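Local coordinates for protein putative beta-glucosidase (Bifidobacterium adolescentis, PDB 5WAB) that hydrolyses beta-glucosides as a family 3 glycoside hydrolase, and may also release terminal arabinopyranose from ginsenosides, at residues D305-L319 against I466-L480. Residues are numbered along the deposited sequence; the frame is centred on the assembly and turned at random.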
# COMPACT_ATOMS: atom_id res chain seq x y z
N ASP A 305 9.56 -15.74 11.55
CA ASP A 305 10.41 -15.73 10.36
C ASP A 305 9.79 -16.54 9.23
O ASP A 305 10.02 -16.25 8.06
CB ASP A 305 11.79 -16.28 10.70
CG ASP A 305 12.73 -16.27 9.52
OD1 ASP A 305 12.93 -15.19 8.93
OD2 ASP A 305 13.26 -17.34 9.18
N GLU A 306 8.98 -17.55 9.57
CA GLU A 306 8.29 -18.33 8.55
C GLU A 306 7.13 -17.55 7.95
O GLU A 306 6.85 -17.68 6.76
CB GLU A 306 7.79 -19.65 9.13
CG GLU A 306 8.90 -20.63 9.45
CD GLU A 306 8.39 -21.84 10.21
OE1 GLU A 306 7.18 -21.87 10.52
OE2 GLU A 306 9.19 -22.76 10.47
N VAL A 307 6.45 -16.74 8.76
CA VAL A 307 5.45 -15.84 8.20
C VAL A 307 6.11 -14.87 7.23
O VAL A 307 5.59 -14.62 6.13
CB VAL A 307 4.70 -15.11 9.33
CG1 VAL A 307 3.74 -14.06 8.77
CG2 VAL A 307 3.94 -16.12 10.19
N ALA A 308 7.28 -14.35 7.59
CA ALA A 308 8.05 -13.50 6.68
C ALA A 308 8.51 -14.27 5.45
O ALA A 308 8.60 -13.70 4.36
CB ALA A 308 9.25 -12.90 7.41
N HIS A 309 8.81 -15.56 5.60
CA HIS A 309 9.18 -16.38 4.46
C HIS A 309 8.02 -16.48 3.47
O HIS A 309 8.20 -16.28 2.27
CB HIS A 309 9.62 -17.77 4.94
CG HIS A 309 10.18 -18.64 3.86
ND1 HIS A 309 10.41 -18.19 2.57
CD2 HIS A 309 10.55 -19.94 3.87
CE1 HIS A 309 10.90 -19.18 1.84
NE2 HIS A 309 11.00 -20.25 2.61
N GLN A 310 6.82 -16.80 3.97
CA GLN A 310 5.66 -16.89 3.09
C GLN A 310 5.27 -15.52 2.55
O GLN A 310 4.92 -15.39 1.37
CB GLN A 310 4.48 -17.53 3.82
CG GLN A 310 3.25 -17.71 2.94
CD GLN A 310 3.49 -18.61 1.72
OE1 GLN A 310 4.33 -19.51 1.75
NE2 GLN A 310 2.77 -18.34 0.63
N ALA A 311 5.33 -14.48 3.39
CA ALA A 311 5.06 -13.13 2.91
C ALA A 311 6.06 -12.71 1.84
O ALA A 311 5.71 -11.97 0.91
CB ALA A 311 5.07 -12.14 4.08
N ALA A 312 7.31 -13.14 1.96
CA ALA A 312 8.32 -12.80 0.96
C ALA A 312 8.05 -13.51 -0.36
O ALA A 312 8.23 -12.93 -1.43
CB ALA A 312 9.72 -13.11 1.47
N ILE A 313 7.63 -14.78 -0.29
CA ILE A 313 7.33 -15.53 -1.51
C ILE A 313 6.27 -14.83 -2.34
O ILE A 313 6.40 -14.69 -3.56
CB ILE A 313 6.90 -16.97 -1.15
CG1 ILE A 313 8.09 -17.76 -0.60
CG2 ILE A 313 6.29 -17.66 -2.35
CD1 ILE A 313 7.77 -19.20 -0.29
N GLU A 314 5.20 -14.37 -1.69
CA GLU A 314 4.09 -13.74 -2.39
C GLU A 314 4.30 -12.25 -2.66
O GLU A 314 3.36 -11.57 -3.08
CB GLU A 314 2.80 -13.97 -1.60
CG GLU A 314 2.52 -15.44 -1.43
CD GLU A 314 1.09 -15.73 -1.03
OE1 GLU A 314 0.19 -14.96 -1.42
OE2 GLU A 314 0.88 -16.74 -0.34
N SER A 315 5.52 -11.74 -2.48
CA SER A 315 5.83 -10.36 -2.81
C SER A 315 6.50 -10.22 -4.17
O SER A 315 6.82 -9.10 -4.57
CB SER A 315 6.72 -9.75 -1.73
OG SER A 315 6.01 -9.65 -0.51
N MET A 316 6.71 -11.33 -4.89
CA MET A 316 7.39 -11.32 -6.17
C MET A 316 6.38 -11.39 -7.31
O MET A 316 5.41 -12.15 -7.25
CB MET A 316 8.34 -12.50 -6.29
CG MET A 316 9.14 -12.77 -5.05
SD MET A 316 10.21 -14.19 -5.31
CE MET A 316 10.69 -14.53 -3.63
N VAL A 317 6.64 -10.61 -8.36
CA VAL A 317 5.85 -10.64 -9.59
C VAL A 317 6.75 -11.13 -10.72
O VAL A 317 7.82 -10.56 -10.95
CB VAL A 317 5.25 -9.27 -9.92
CG1 VAL A 317 4.39 -9.36 -11.18
CG2 VAL A 317 4.46 -8.73 -8.75
N LEU A 318 6.32 -12.19 -11.41
CA LEU A 318 7.01 -12.68 -12.60
C LEU A 318 6.54 -11.89 -13.81
O LEU A 318 5.39 -12.01 -14.24
CB LEU A 318 6.74 -14.18 -12.79
CG LEU A 318 7.47 -14.90 -13.93
CD1 LEU A 318 8.95 -14.61 -13.90
CD2 LEU A 318 7.21 -16.40 -13.87
N LEU A 319 7.44 -11.09 -14.40
CA LEU A 319 7.05 -10.25 -15.52
C LEU A 319 7.21 -10.95 -16.86
O LEU A 319 6.33 -10.83 -17.72
CB LEU A 319 7.87 -8.96 -15.51
CG LEU A 319 7.63 -8.04 -14.32
CD1 LEU A 319 8.52 -6.81 -14.42
CD2 LEU A 319 6.16 -7.66 -14.24
N ILE A 466 12.38 -12.28 -16.11
CA ILE A 466 12.43 -11.07 -15.29
C ILE A 466 11.52 -11.28 -14.10
O ILE A 466 10.29 -11.38 -14.25
CB ILE A 466 12.04 -9.81 -16.07
CG1 ILE A 466 12.95 -9.63 -17.28
CG2 ILE A 466 12.08 -8.58 -15.16
CD1 ILE A 466 12.60 -8.42 -18.10
N LEU A 467 12.10 -11.34 -12.91
CA LEU A 467 11.37 -11.48 -11.67
C LEU A 467 11.49 -10.17 -10.90
O LEU A 467 12.60 -9.76 -10.53
CB LEU A 467 11.90 -12.66 -10.85
CG LEU A 467 11.07 -13.05 -9.63
CD1 LEU A 467 9.70 -13.52 -10.07
CD2 LEU A 467 11.79 -14.14 -8.87
N GLU A 468 10.37 -9.49 -10.70
CA GLU A 468 10.32 -8.26 -9.91
C GLU A 468 10.03 -8.64 -8.46
O GLU A 468 8.90 -9.01 -8.12
CB GLU A 468 9.27 -7.30 -10.46
CG GLU A 468 8.92 -6.12 -9.56
CD GLU A 468 10.10 -5.23 -9.22
OE1 GLU A 468 10.90 -5.61 -8.33
OE2 GLU A 468 10.23 -4.14 -9.82
N SER A 469 11.06 -8.57 -7.61
CA SER A 469 10.95 -9.01 -6.23
C SER A 469 10.84 -7.87 -5.23
O SER A 469 10.82 -8.12 -4.03
CB SER A 469 12.15 -9.90 -5.86
OG SER A 469 13.37 -9.20 -5.98
N TRP A 470 10.78 -6.62 -5.71
CA TRP A 470 10.61 -5.43 -4.88
C TRP A 470 11.56 -5.43 -3.68
O TRP A 470 12.78 -5.51 -3.85
CB TRP A 470 9.17 -5.33 -4.39
CG TRP A 470 8.16 -5.27 -5.49
CD1 TRP A 470 7.32 -6.27 -5.87
CD2 TRP A 470 7.89 -4.16 -6.36
NE1 TRP A 470 6.53 -5.85 -6.92
CE2 TRP A 470 6.87 -4.56 -7.24
CE3 TRP A 470 8.42 -2.87 -6.47
CZ2 TRP A 470 6.35 -3.72 -8.22
CZ3 TRP A 470 7.91 -2.03 -7.45
CH2 TRP A 470 6.89 -2.46 -8.31
N LEU A 471 10.99 -5.33 -2.48
CA LEU A 471 11.71 -5.52 -1.23
C LEU A 471 11.03 -6.64 -0.46
O LEU A 471 9.82 -6.59 -0.23
CB LEU A 471 11.74 -4.23 -0.40
CG LEU A 471 12.47 -3.02 -1.01
CD1 LEU A 471 12.37 -1.79 -0.11
CD2 LEU A 471 13.93 -3.35 -1.30
N LEU A 472 11.82 -7.65 -0.07
CA LEU A 472 11.27 -8.90 0.43
C LEU A 472 11.36 -9.06 1.94
O LEU A 472 10.78 -10.01 2.47
CB LEU A 472 11.99 -10.08 -0.25
CG LEU A 472 11.80 -10.21 -1.76
CD1 LEU A 472 12.74 -11.26 -2.32
CD2 LEU A 472 10.36 -10.55 -2.09
N GLY A 473 12.07 -8.18 2.64
CA GLY A 473 12.25 -8.34 4.06
C GLY A 473 13.37 -9.32 4.39
O GLY A 473 14.17 -9.71 3.53
N GLN A 474 13.41 -9.72 5.66
CA GLN A 474 14.55 -10.50 6.14
C GLN A 474 14.60 -11.91 5.58
O GLN A 474 15.65 -12.56 5.65
CB GLN A 474 14.54 -10.56 7.67
CG GLN A 474 13.48 -11.49 8.25
CD GLN A 474 13.55 -11.56 9.76
OE1 GLN A 474 13.82 -10.57 10.43
NE2 GLN A 474 13.34 -12.76 10.31
N ALA A 475 13.49 -12.42 5.03
CA ALA A 475 13.42 -13.79 4.54
C ALA A 475 13.47 -13.88 3.01
O ALA A 475 13.03 -14.88 2.44
CB ALA A 475 12.17 -14.48 5.07
N GLY A 476 14.00 -12.85 2.35
CA GLY A 476 14.03 -12.86 0.89
C GLY A 476 14.89 -13.97 0.32
O GLY A 476 14.57 -14.55 -0.72
N GLY A 477 16.01 -14.27 0.97
CA GLY A 477 16.92 -15.30 0.51
C GLY A 477 16.25 -16.63 0.24
O GLY A 477 16.19 -17.11 -0.89
N PRO A 478 15.71 -17.26 1.30
CA PRO A 478 15.01 -18.53 1.10
C PRO A 478 13.83 -18.43 0.14
O PRO A 478 13.59 -19.36 -0.63
CB PRO A 478 14.55 -18.90 2.52
CG PRO A 478 15.51 -18.20 3.42
CD PRO A 478 15.83 -16.91 2.72
N ALA A 479 13.11 -17.31 0.16
CA ALA A 479 11.95 -17.16 -0.72
C ALA A 479 12.37 -17.15 -2.18
O ALA A 479 11.69 -17.73 -3.03
CB ALA A 479 11.19 -15.89 -0.36
N LEU A 480 13.47 -16.47 -2.49
CA LEU A 480 13.96 -16.43 -3.87
C LEU A 480 14.36 -17.83 -4.34
O LEU A 480 14.08 -18.21 -5.49
CB LEU A 480 15.14 -15.47 -3.97
CG LEU A 480 14.81 -13.97 -3.89
CD1 LEU A 480 16.08 -13.15 -3.73
CD2 LEU A 480 14.01 -13.52 -5.11
O HOH W 1 10.82 -11.21 4.83
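Val-317 and Glu-468 exchange two backbone hydrogen bonds, Val-317 N to Glu-468 O and Glu-468 N to Val-317 O, both 2.8 Å. Leu-319 N bonds Ile-466 O, which continues the antiparallel pairing. At the other end Gln-474 NE2 donates to Asp-305 OD1 (2.8 Å). The bond lies in the amide plane but reaches the anti side of the carboxylate, 35° out of its plane. Gln-474 NE2 also bonds Thr-357, and OE1 takes Cys-70 N. A leucine in its place would probably leave Asp-305 OD1, Thr-357 OG1 and Cys-70 N without this partner, and the turn less firmly tied to them. A water accepts from Ala-475 N and lies 2.6 Å from Leu-472 O; its link across to Ala-308 O is weak and long.

The apolar contacts centre on Met-316. Its chain runs extended beyond CG, which carries CE to Ala-479 CB (3.6 Å) and Leu-480 CD2. SD meets Leu-467 CD2. Ala-312 CB also packs on Ala-479 CB (3.6 Å). Pro-478 CB sits over one face of the His-309 ring, a CH-pi contact.

The axes of helix segments 305-313 and 476-480 cross at -52°, 8.3 Å apart at their closest. Strand 317-321 edges the mixed sheet of the C-terminal domain, antiparallel to strand 465-468, whose other neighbour is the parallel strand 444-449.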